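PDB 5KF0: aldehyde dehydrogenase from Burkholderia vietnamiensis, which probably oxidises aldehydes to the corresponding carboxylic acids with a nicotinamide dinucleotide as electron acceptor, and here holds bound NADPH. Local coordinates for residues 10-20 with 192-202; 71-79 with 172-180. All coordinates share one frame; numbering follows the deposited sequence. Where two conformers were deposited one is given.

Interaction 1. Residues 10-20 with 192-202; sequences LKDTYPYYLAN and VGALIIAEVLA
Tyr-17 and Tyr-14, both pointing toward helix 192-202 from the strand laid over it, carry most of the apolar contact. The short axes of strand 16-18 and the helix cross at 44°, with a closest approach of 8.6 Å. The Tyr-17 ring lies over the helix backbone: the carbonyl carbon of Ala-198 sits 4.2 Å above the centre of one face and Glu-199 N nearer the rim. Small Ala-198 allows this closeness, its CB reaching Tyr-17 CD2 at 3.5 Å, and Ala-202 is equally slight beside CE1. Farther out, the phenol OH rests against the aliphatic part of Glu-199, 3.4 Å from its CB. The Tyr-14 ring instead receives a methyl group in a CH-pi contact, Val-192 CG1 lying 4.1 Å from the ring centroid. The same CG1 also meets Leu-10 CD1, so a single methyl of Val-192 touches both a ring face and a leucine methyl. Leu-195 fits between the tyrosines; with CG anti to its carbonyl carbon (chi1 -65°), its forked end faces Pro-15 O, and CD1 and CD2 of Leu-195 each lie about 3.5 Å from that oxygen.

Polar links are fewer. Lys-11 N donates a nearly straight bond (172°) to Tyr-14 OH, fixing the end of that ring from within its own segment. Lys-11 NZ and Glu-199 OE2 are near but short of a salt bridge; Glu-199 pairs through OE1 with Arg-87. One water lies within bonding distance of Asn-20 O and Ala-202 O, while Asn-20 OD1 accepts from Gly-209 N.

The contact is essentially apolar and joins the N-terminal strand to a helix beside the mostly parallel sheet of the Rossmann-like cofactor-binding domain. Its price is Pro-15 O, buried against Leu-195 without a polar partner.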
loop_
_atom_site.group_PDB
_atom_site.type_symbol
_atom_site.label_atom_id
_atom_site.label_comp_id
_atom_site.label_asym_id
_atom_site.label_seq_id
_atom_site.Cartn_x
_atom_site.Cartn_y
_atom_site.Cartn_z
ATOM N N LEU A 10 -44.279 10.077 3.880
ATOM C CA LEU A 10 -43.794 11.446 4.027
ATOM C C LEU A 10 -44.609 12.171 5.093
ATOM O O LEU A 10 -45.842 12.190 5.039
ATOM C CB LEU A 10 -43.874 12.191 2.692
ATOM C CG LEU A 10 -43.152 13.538 2.581
ATOM C CD1 LEU A 10 -41.650 13.374 2.761
ATOM C CD2 LEU A 10 -43.442 14.209 1.240
ATOM N N LYS A 11 -43.924 12.746 6.077
ATOM C CA LYS A 11 -44.611 13.410 7.172
ATOM C C LYS A 11 -45.036 14.825 6.771
ATOM O O LYS A 11 -44.488 15.430 5.843
ATOM C CB LYS A 11 -43.710 13.442 8.411
ATOM C CG LYS A 11 -43.364 12.046 8.937
ATOM C CD LYS A 11 -42.671 12.087 10.300
ATOM C CE LYS A 11 -41.160 12.254 10.182
ATOM N NZ LYS A 11 -40.485 12.356 11.516
ATOM N N ASP A 12 -46.043 15.344 7.482
ATOM C CA ASP A 12 -46.502 16.709 7.246
ATOM C C ASP A 12 -45.470 17.733 7.684
ATOM O O ASP A 12 -45.410 18.832 7.115
ATOM C CB ASP A 12 -47.807 16.981 7.996
ATOM C CG ASP A 12 -49.004 16.323 7.355
ATOM O OD1 ASP A 12 -48.902 15.874 6.194
ATOM O OD2 ASP A 12 -50.059 16.278 8.016
ATOM N N THR A 13 -44.674 17.404 8.705
ATOM C CA THR A 13 -43.602 18.258 9.199
ATOM C C THR A 13 -42.400 17.394 9.566
ATOM O O THR A 13 -42.546 16.217 9.909
ATOM C CB THR A 13 -44.009 19.080 10.434
ATOM O OG1 THR A 13 -44.204 18.201 11.543
ATOM C CG2 THR A 13 -45.300 19.871 10.194
ATOM N N TYR A 14 -41.210 18.003 9.514
ATOM C CA TYR A 14 -39.958 17.387 9.930
ATOM C C TYR A 14 -39.204 18.328 10.859
ATOM O O TYR A 14 -39.231 19.551 10.667
ATOM C CB TYR A 14 -39.047 17.038 8.722
ATOM C CG TYR A 14 -39.548 15.853 7.927
ATOM C CD1 TYR A 14 -39.033 14.575 8.137
ATOM C CD2 TYR A 14 -40.552 16.005 6.984
ATOM C CE1 TYR A 14 -39.500 13.492 7.418
ATOM C CE2 TYR A 14 -41.028 14.924 6.258
ATOM C CZ TYR A 14 -40.498 13.671 6.483
ATOM O OH TYR A 14 -40.980 12.601 5.769
ATOM N N PRO A 15 -38.516 17.790 11.862
ATOM C CA PRO A 15 -37.618 18.607 12.679
ATOM C C PRO A 15 -36.260 18.726 12.004
ATOM O O PRO A 15 -35.971 18.041 11.020
ATOM C CB PRO A 15 -37.508 17.791 13.966
ATOM C CG PRO A 15 -37.503 16.354 13.441
ATOM C CD PRO A 15 -38.419 16.362 12.212
ATOM N N TYR A 16 -35.418 19.600 12.546
ATOM C CA TYR A 16 -33.997 19.476 12.244
ATOM C C TYR A 16 -33.321 18.738 13.390
ATOM O O TYR A 16 -33.926 18.471 14.426
ATOM C CB TYR A 16 -33.315 20.827 11.947
ATOM C CG TYR A 16 -33.347 21.934 12.978
ATOM C CD1 TYR A 16 -32.764 21.781 14.237
ATOM C CD2 TYR A 16 -33.895 23.173 12.661
ATOM C CE1 TYR A 16 -32.769 22.820 15.163
ATOM C CE2 TYR A 16 -33.903 24.207 13.577
ATOM C CZ TYR A 16 -33.346 24.029 14.824
ATOM O OH TYR A 16 -33.349 25.058 15.742
ATOM N N TYR A 17 -32.062 18.367 13.180
ATOM C CA TYR A 17 -31.335 17.564 14.157
ATOM C C TYR A 17 -30.152 18.359 14.673
ATOM O O TYR A 17 -29.246 18.710 13.907
ATOM C CB TYR A 17 -30.911 16.221 13.560
ATOM C CG TYR A 17 -32.110 15.298 13.517
ATOM C CD1 TYR A 17 -32.352 14.393 14.546
ATOM C CD2 TYR A 17 -33.046 15.396 12.492
ATOM C CE1 TYR A 17 -33.478 13.575 14.534
ATOM C CE2 TYR A 17 -34.179 14.583 12.474
ATOM C CZ TYR A 17 -34.381 13.678 13.498
ATOM O OH TYR A 17 -35.502 12.863 13.494
ATOM N N LEU A 18 -30.184 18.661 15.966
ATOM C CA LEU A 18 -29.168 19.462 16.633
ATOM C C LEU A 18 -28.527 18.579 17.692
ATOM O O LEU A 18 -29.205 18.146 18.635
ATOM C CB LEU A 18 -29.789 20.720 17.252
ATOM C CG LEU A 18 -28.896 21.580 18.144
ATOM C CD1 LEU A 18 -27.749 22.119 17.346
ATOM C CD2 LEU A 18 -29.705 22.723 18.774
ATOM N N ALA A 19 -27.228 18.324 17.539
ATOM C CA ALA A 19 -26.479 17.457 18.454
ATOM C C ALA A 19 -27.225 16.146 18.697
ATOM O O ALA A 19 -27.518 15.753 19.832
ATOM C CB ALA A 19 -26.172 18.177 19.766
ATOM N N ASN A 20 -27.561 15.485 17.596
ATOM C CA ASN A 20 -28.115 14.145 17.490
ATOM C C ASN A 20 -29.609 14.072 17.771
ATOM O O ASN A 20 -30.149 12.973 17.677
ATOM C CB ASN A 20 -27.454 13.114 18.426
ATOM C CG ASN A 20 -25.937 13.056 18.305
ATOM O OD1 ASN A 20 -25.255 14.070 18.105
ATOM N ND2 ASN A 20 -25.395 11.850 18.466
ATOM N N VAL A 192 -35.411 16.683 2.868
ATOM C CA VAL A 192 -36.076 15.611 3.606
ATOM C C VAL A 192 -35.206 14.363 3.673
ATOM O O VAL A 192 -35.133 13.703 4.718
ATOM C CB VAL A 192 -37.447 15.303 2.985
ATOM C CG1 VAL A 192 -38.080 14.099 3.683
ATOM C CG2 VAL A 192 -38.349 16.538 3.082
ATOM N N GLY A 193 -34.566 13.996 2.559
ATOM C CA GLY A 193 -33.702 12.823 2.573
ATOM C C GLY A 193 -32.638 12.898 3.653
ATOM O O GLY A 193 -32.441 11.948 4.418
ATOM N N ALA A 194 -31.948 14.043 3.737
ATOM C CA ALA A 194 -30.935 14.241 4.775
ATOM C C ALA A 194 -31.527 14.136 6.178
ATOM O O ALA A 194 -30.857 13.644 7.100
ATOM C CB ALA A 194 -30.259 15.603 4.579
ATOM N N LEU A 195 -32.767 14.596 6.365
ATOM C CA LEU A 195 -33.395 14.511 7.680
ATOM C C LEU A 195 -33.838 13.089 8.009
ATOM O O LEU A 195 -33.932 12.735 9.186
ATOM C CB LEU A 195 -34.580 15.471 7.770
ATOM C CG LEU A 195 -34.157 16.939 7.664
ATOM C CD1 LEU A 195 -35.387 17.825 7.534
ATOM C CD2 LEU A 195 -33.303 17.376 8.868
ATOM N N ILE A 196 -34.110 12.256 6.999
ATOM C CA ILE A 196 -34.358 10.843 7.288
ATOM C C ILE A 196 -33.051 10.146 7.667
ATOM O O ILE A 196 -33.010 9.336 8.609
ATOM C CB ILE A 196 -35.048 10.154 6.096
ATOM C CG1 ILE A 196 -36.453 10.731 5.884
ATOM C CG2 ILE A 196 -35.133 8.642 6.346
ATOM C CD1 ILE A 196 -37.078 10.299 4.571
ATOM N N ILE A 197 -31.965 10.457 6.956
ATOM C CA ILE A 197 -30.639 9.986 7.364
ATOM C C ILE A 197 -30.368 10.384 8.811
ATOM O O ILE A 197 -29.924 9.566 9.627
ATOM C CB ILE A 197 -29.554 10.528 6.412
ATOM C CG1 ILE A 197 -29.703 9.929 5.007
ATOM C CG2 ILE A 197 -28.162 10.245 6.968
ATOM C CD1 ILE A 197 -28.688 10.460 3.994
ATOM N N ALA A 198 -30.677 11.642 9.161
ATOM C CA ALA A 198 -30.458 12.113 10.529
ATOM C C ALA A 198 -31.303 11.345 11.538
ATOM O O ALA A 198 -30.826 11.012 12.631
ATOM C CB ALA A 198 -30.755 13.613 10.618
ATOM N N GLU A 199 -32.568 11.069 11.200
ATOM C CA GLU A 199 -33.434 10.321 12.111
ATOM C C GLU A 199 -32.866 8.932 12.388
ATOM O O GLU A 199 -32.900 8.450 13.527
ATOM C CB GLU A 199 -34.834 10.217 11.511
ATOM C CG GLU A 199 -35.837 9.482 12.376
ATOM C CD GLU A 199 -37.062 9.055 11.577
ATOM O OE1 GLU A 199 -37.677 8.033 11.931
ATOM O OE2 GLU A 199 -37.389 9.731 10.578
ATOM N N VAL A 200 -32.338 8.283 11.348
ATOM C CA VAL A 200 -31.721 6.968 11.506
ATOM C C VAL A 200 -30.480 7.059 12.391
ATOM O O VAL A 200 -30.289 6.245 13.305
ATOM C CB VAL A 200 -31.407 6.367 10.125
ATOM C CG1 VAL A 200 -30.518 5.134 10.253
ATOM C CG2 VAL A 200 -32.716 6.006 9.422
ATOM N N LEU A 201 -29.616 8.051 12.139
ATOM C CA LEU A 201 -28.437 8.241 12.986
ATOM C C LEU A 201 -28.814 8.541 14.429
ATOM O O LEU A 201 -28.084 8.158 15.352
ATOM C CB LEU A 201 -27.566 9.373 12.437
ATOM C CG LEU A 201 -26.696 9.027 11.241
ATOM C CD1 LEU A 201 -26.096 10.302 10.667
ATOM C CD2 LEU A 201 -25.607 8.058 11.690
ATOM N N ALA A 202 -29.945 9.219 14.646
ATOM C CA ALA A 202 -30.377 9.551 15.997
ATOM C C ALA A 202 -30.749 8.319 16.809
ATOM O O ALA A 202 -30.800 8.398 18.044
ATOM C CB ALA A 202 -31.558 10.517 15.941
HETATM O O HOH W 1 -30.090 10.836 19.379
HETATM O O HOH W 2 -27.248 9.606 18.172
#

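Interaction 2. Residues 71-79 with 172-180; sequences YRRQAVLDH and VAPALAAGC
Helices 71-79 and 172-178 run nearly antiparallel, their short axes 154° apart and 8.9 Å at closest approach, and the backbones come nearest where Arg-73 faces Ala-177.

In one of the two conformers modelled for Arg-73, the side chain reaches along the end of the second helix. It is extended from CG to NE, which carries the methylenes past the last turn, CD lying 3.4 Å from Leu-176 O, and delivers the guanidinium to the helix terminus. There NH1 donates to Ala-177 O over 3.2 Å, with an N-H...O angle of 156°; the oxygen lies close to the guanidinium plane, although the donor is tilted 35° from the carbonyl plane. A water donates to this same oxygen, so in this conformer Ala-177 O is gripped twice. One face of the guanidinium then covers Gly-179, whose CA sits 3.4 Å above the plane and over its centre. Gly-179 has positive phi and is the C-prime residue of a Schellman motif, in which Cys-180 N bonds to Ala-175 O. Glycine suits the place on both counts: it accepts these backbone angles readily, and its bare CA lets the flat group settle upon it. NH2 has a weak bond to Met-65 O.

Farther along, the contact is apolar. Leu-77 divides its methyls, CD1 meeting the CB of Ala-177 at 4.1 Å while CD2 packs on Leu-176 CD1 at 3.9 Å and also touches Ala-173. The alanines keep this side of the helix low, and the leucines meet between the two backbones; Phe-117 and Ala-120 of helix 103-123 add to the packing round Leu-77.

Arg-73, in this conformer, links the two helices at a carboxy-terminal end, where its positive charge would probably be favoured by the helix dipole; leucines, alanines and Val-76 make up the apolar part.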
loop_
_atom_site.group_PDB
_atom_site.type_symbol
_atom_site.label_atom_id
_atom_site.label_comp_id
_atom_site.label_asym_id
_atom_site.label_seq_id
_atom_site.Cartn_x
_atom_site.Cartn_y
_atom_site.Cartn_z
ATOM N N TYR A 71 -14.725 -0.733 15.541
ATOM C CA TYR A 71 -15.873 -1.623 15.380
ATOM C C TYR A 71 -17.174 -0.950 15.821
ATOM O O TYR A 71 -18.252 -1.312 15.326
ATOM C CB TYR A 71 -15.653 -2.949 16.124
ATOM C CG TYR A 71 -15.534 -2.797 17.626
ATOM C CD1 TYR A 71 -16.658 -2.820 18.435
ATOM C CD2 TYR A 71 -14.293 -2.610 18.223
ATOM C CE1 TYR A 71 -16.544 -2.673 19.813
ATOM C CE2 TYR A 71 -14.178 -2.459 19.598
ATOM C CZ TYR A 71 -15.307 -2.478 20.377
ATOM O OH TYR A 71 -15.208 -2.330 21.750
ATOM N N ARG A 72 -17.102 0.040 16.725
ATOM C CA ARG A 72 -18.300 0.790 17.095
ATOM C C ARG A 72 -18.728 1.726 15.972
ATOM O O ARG A 72 -19.929 1.860 15.693
ATOM C CB ARG A 72 -18.063 1.581 18.386
ATOM C CG ARG A 72 -18.073 0.753 19.674
ATOM C CD ARG A 72 -19.491 0.570 20.237
ATOM N NE ARG A 72 -20.188 1.842 20.446
ATOM C CZ ARG A 72 -20.161 2.536 21.582
ATOM N NH1 ARG A 72 -19.472 2.086 22.620
ATOM N NH2 ARG A 72 -20.823 3.680 21.680
ATOM N N ARG A 73 -17.758 2.397 15.324
ATOM C CA ARG A 73 -18.081 3.225 14.164
ATOM C C ARG A 73 -18.689 2.378 13.061
ATOM O O ARG A 73 -19.681 2.767 12.435
ATOM C CB ARG A 73 -16.831 3.945 13.650
ATOM C CG ARG A 73 -16.217 4.930 14.647
ATOM C CD ARG A 73 -14.857 5.413 14.152
ATOM N NE ARG A 73 -14.117 6.159 15.166
ATOM C CZ ARG A 73 -12.961 6.770 14.927
ATOM N NH1 ARG A 73 -12.436 6.722 13.712
ATOM N NH2 ARG A 73 -12.330 7.430 15.893
ATOM N N GLN A 74 -18.110 1.202 12.817
ATOM C CA GLN A 74 -18.692 0.280 11.848
ATOM C C GLN A 74 -20.127 -0.088 12.216
ATOM O O GLN A 74 -21.002 -0.162 11.342
ATOM C CB GLN A 74 -17.831 -0.977 11.755
ATOM C CG GLN A 74 -18.328 -1.954 10.693
ATOM C CD GLN A 74 -17.492 -3.217 10.635
ATOM O OE1 GLN A 74 -17.384 -3.946 11.614
ATOM N NE2 GLN A 74 -16.885 -3.475 9.481
ATOM N N ALA A 75 -20.390 -0.342 13.507
ATOM C CA ALA A 75 -21.733 -0.740 13.914
ATOM C C ALA A 75 -22.747 0.362 13.642
ATOM O O ALA A 75 -23.897 0.081 13.277
ATOM C CB ALA A 75 -21.742 -1.120 15.396
ATOM N N VAL A 76 -22.347 1.623 13.841
ATOM C CA VAL A 76 -23.223 2.749 13.514
ATOM C C VAL A 76 -23.550 2.737 12.030
ATOM O O VAL A 76 -24.713 2.868 11.629
ATOM C CB VAL A 76 -22.568 4.078 13.938
ATOM C CG1 VAL A 76 -23.318 5.247 13.330
ATOM C CG2 VAL A 76 -22.546 4.195 15.468
ATOM N N LEU A 77 -22.528 2.551 11.192
ATOM C CA LEU A 77 -22.751 2.525 9.747
ATOM C C LEU A 77 -23.634 1.348 9.343
ATOM O O LEU A 77 -24.513 1.488 8.478
ATOM C CB LEU A 77 -21.405 2.479 9.018
ATOM C CG LEU A 77 -20.627 3.797 9.173
ATOM C CD1 LEU A 77 -19.121 3.605 8.921
ATOM C CD2 LEU A 77 -21.200 4.869 8.252
ATOM N N ASP A 78 -23.424 0.186 9.969
ATOM C CA ASP A 78 -24.242 -0.984 9.660
ATOM C C ASP A 78 -25.694 -0.767 10.055
ATOM O O ASP A 78 -26.602 -1.251 9.369
ATOM C CB ASP A 78 -23.706 -2.222 10.374
ATOM C CG ASP A 78 -22.363 -2.664 9.849
ATOM O OD1 ASP A 78 -22.038 -2.333 8.686
ATOM O OD2 ASP A 78 -21.637 -3.353 10.600
ATOM N N HIS A 79 -25.936 -0.077 11.182
ATOM C CA HIS A 79 -27.305 0.260 11.557
ATOM C C HIS A 79 -27.979 1.095 10.479
ATOM O O HIS A 79 -29.149 0.865 10.144
ATOM C CB HIS A 79 -27.345 1.030 12.873
ATOM C CG HIS A 79 -28.732 1.406 13.295
ATOM N ND1 HIS A 79 -29.607 0.504 13.862
ATOM C CD2 HIS A 79 -29.404 2.580 13.213
ATOM C CE1 HIS A 79 -30.755 1.108 14.121
ATOM N NE2 HIS A 79 -30.655 2.369 13.745
ATOM N N VAL A 172 -21.166 12.186 4.994
ATOM C CA VAL A 172 -21.582 11.657 6.294
ATOM C C VAL A 172 -20.910 10.321 6.578
ATOM O O VAL A 172 -20.388 10.090 7.677
ATOM C CB VAL A 172 -23.114 11.525 6.338
ATOM C CG1 VAL A 172 -23.560 10.734 7.569
ATOM C CG2 VAL A 172 -23.768 12.906 6.309
ATOM N N ALA A 173 -20.978 9.387 5.618
ATOM C CA ALA A 173 -20.496 8.037 5.905
ATOM C C ALA A 173 -18.994 8.011 6.167
ATOM O O ALA A 173 -18.573 7.375 7.151
ATOM C CB ALA A 173 -20.899 7.083 4.776
ATOM N N PRO A 174 -18.147 8.668 5.372
ATOM C CA PRO A 174 -16.710 8.696 5.717
ATOM C C PRO A 174 -16.424 9.454 6.996
ATOM O O PRO A 174 -15.493 9.084 7.728
ATOM C CB PRO A 174 -16.049 9.380 4.514
ATOM C CG PRO A 174 -17.108 9.608 3.504
ATOM C CD PRO A 174 -18.443 9.312 4.076
ATOM N N ALA A 175 -17.197 10.500 7.299
ATOM C CA ALA A 175 -16.986 11.211 8.553
ATOM C C ALA A 175 -17.183 10.279 9.737
ATOM O O ALA A 175 -16.394 10.299 10.689
ATOM C CB ALA A 175 -17.932 12.410 8.649
ATOM N N LEU A 176 -18.232 9.446 9.692
ATOM C CA LEU A 176 -18.461 8.488 10.776
ATOM C C LEU A 176 -17.350 7.445 10.829
ATOM O O LEU A 176 -16.870 7.089 11.919
ATOM C CB LEU A 176 -19.824 7.814 10.593
ATOM C CG LEU A 176 -21.023 8.761 10.724
ATOM C CD1 LEU A 176 -22.277 8.106 10.161
ATOM C CD2 LEU A 176 -21.237 9.147 12.178
ATOM N N ALA A 177 -16.917 6.957 9.658
ATOM C CA ALA A 177 -15.817 6.000 9.611
ATOM C C ALA A 177 -14.547 6.599 10.192
ATOM O O ALA A 177 -13.790 5.912 10.895
ATOM C CB ALA A 177 -15.566 5.553 8.167
ATOM N N ALA A 178 -14.293 7.877 9.900
ATOM C CA ALA A 178 -13.064 8.538 10.334
ATOM C C ALA A 178 -13.127 9.026 11.771
ATOM O O ALA A 178 -12.076 9.294 12.359
ATOM C CB ALA A 178 -12.750 9.732 9.430
ATOM N N GLY A 179 -14.321 9.161 12.339
ATOM C CA GLY A 179 -14.457 9.640 13.699
ATOM C C GLY A 179 -14.594 11.138 13.851
ATOM O O GLY A 179 -14.217 11.678 14.897
ATOM N N CYS A 180 -15.159 11.841 12.837
ATOM C CA CYS A 180 -15.330 13.296 12.863
ATOM C C CYS A 180 -16.758 13.664 13.208
ATOM O O CYS A 180 -17.687 13.181 12.540
ATOM C CB CYS A 180 -15.011 13.909 11.505
ATOM S SG CYS A 180 -13.310 13.837 11.003
HETATM O O HOH W 3 -12.643 3.857 12.185
#

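In the fold
The two contacts lie about 18 Å apart between centres, and interaction 2 is nested in the loop that interaction 1 closes along the chain. They meet at helix 192-202: while its one side lies under strand 13-18, Leu-201 packs on Leu-176, Val-76 and Val-172 of interaction 2. Layers therefore follow one another from the N-terminal strand through helix 192-202 to helices 164-178 and 70-86. Strand 182-185 joins helix 164-178 to helix 192-202 and belongs to the mostly parallel sheet of the cofactor-binding domain. The N-terminal segments are thus built onto that domain, and Asp-78 continues outward to a salt bridge with Arg-118 of a neighbouring subunit.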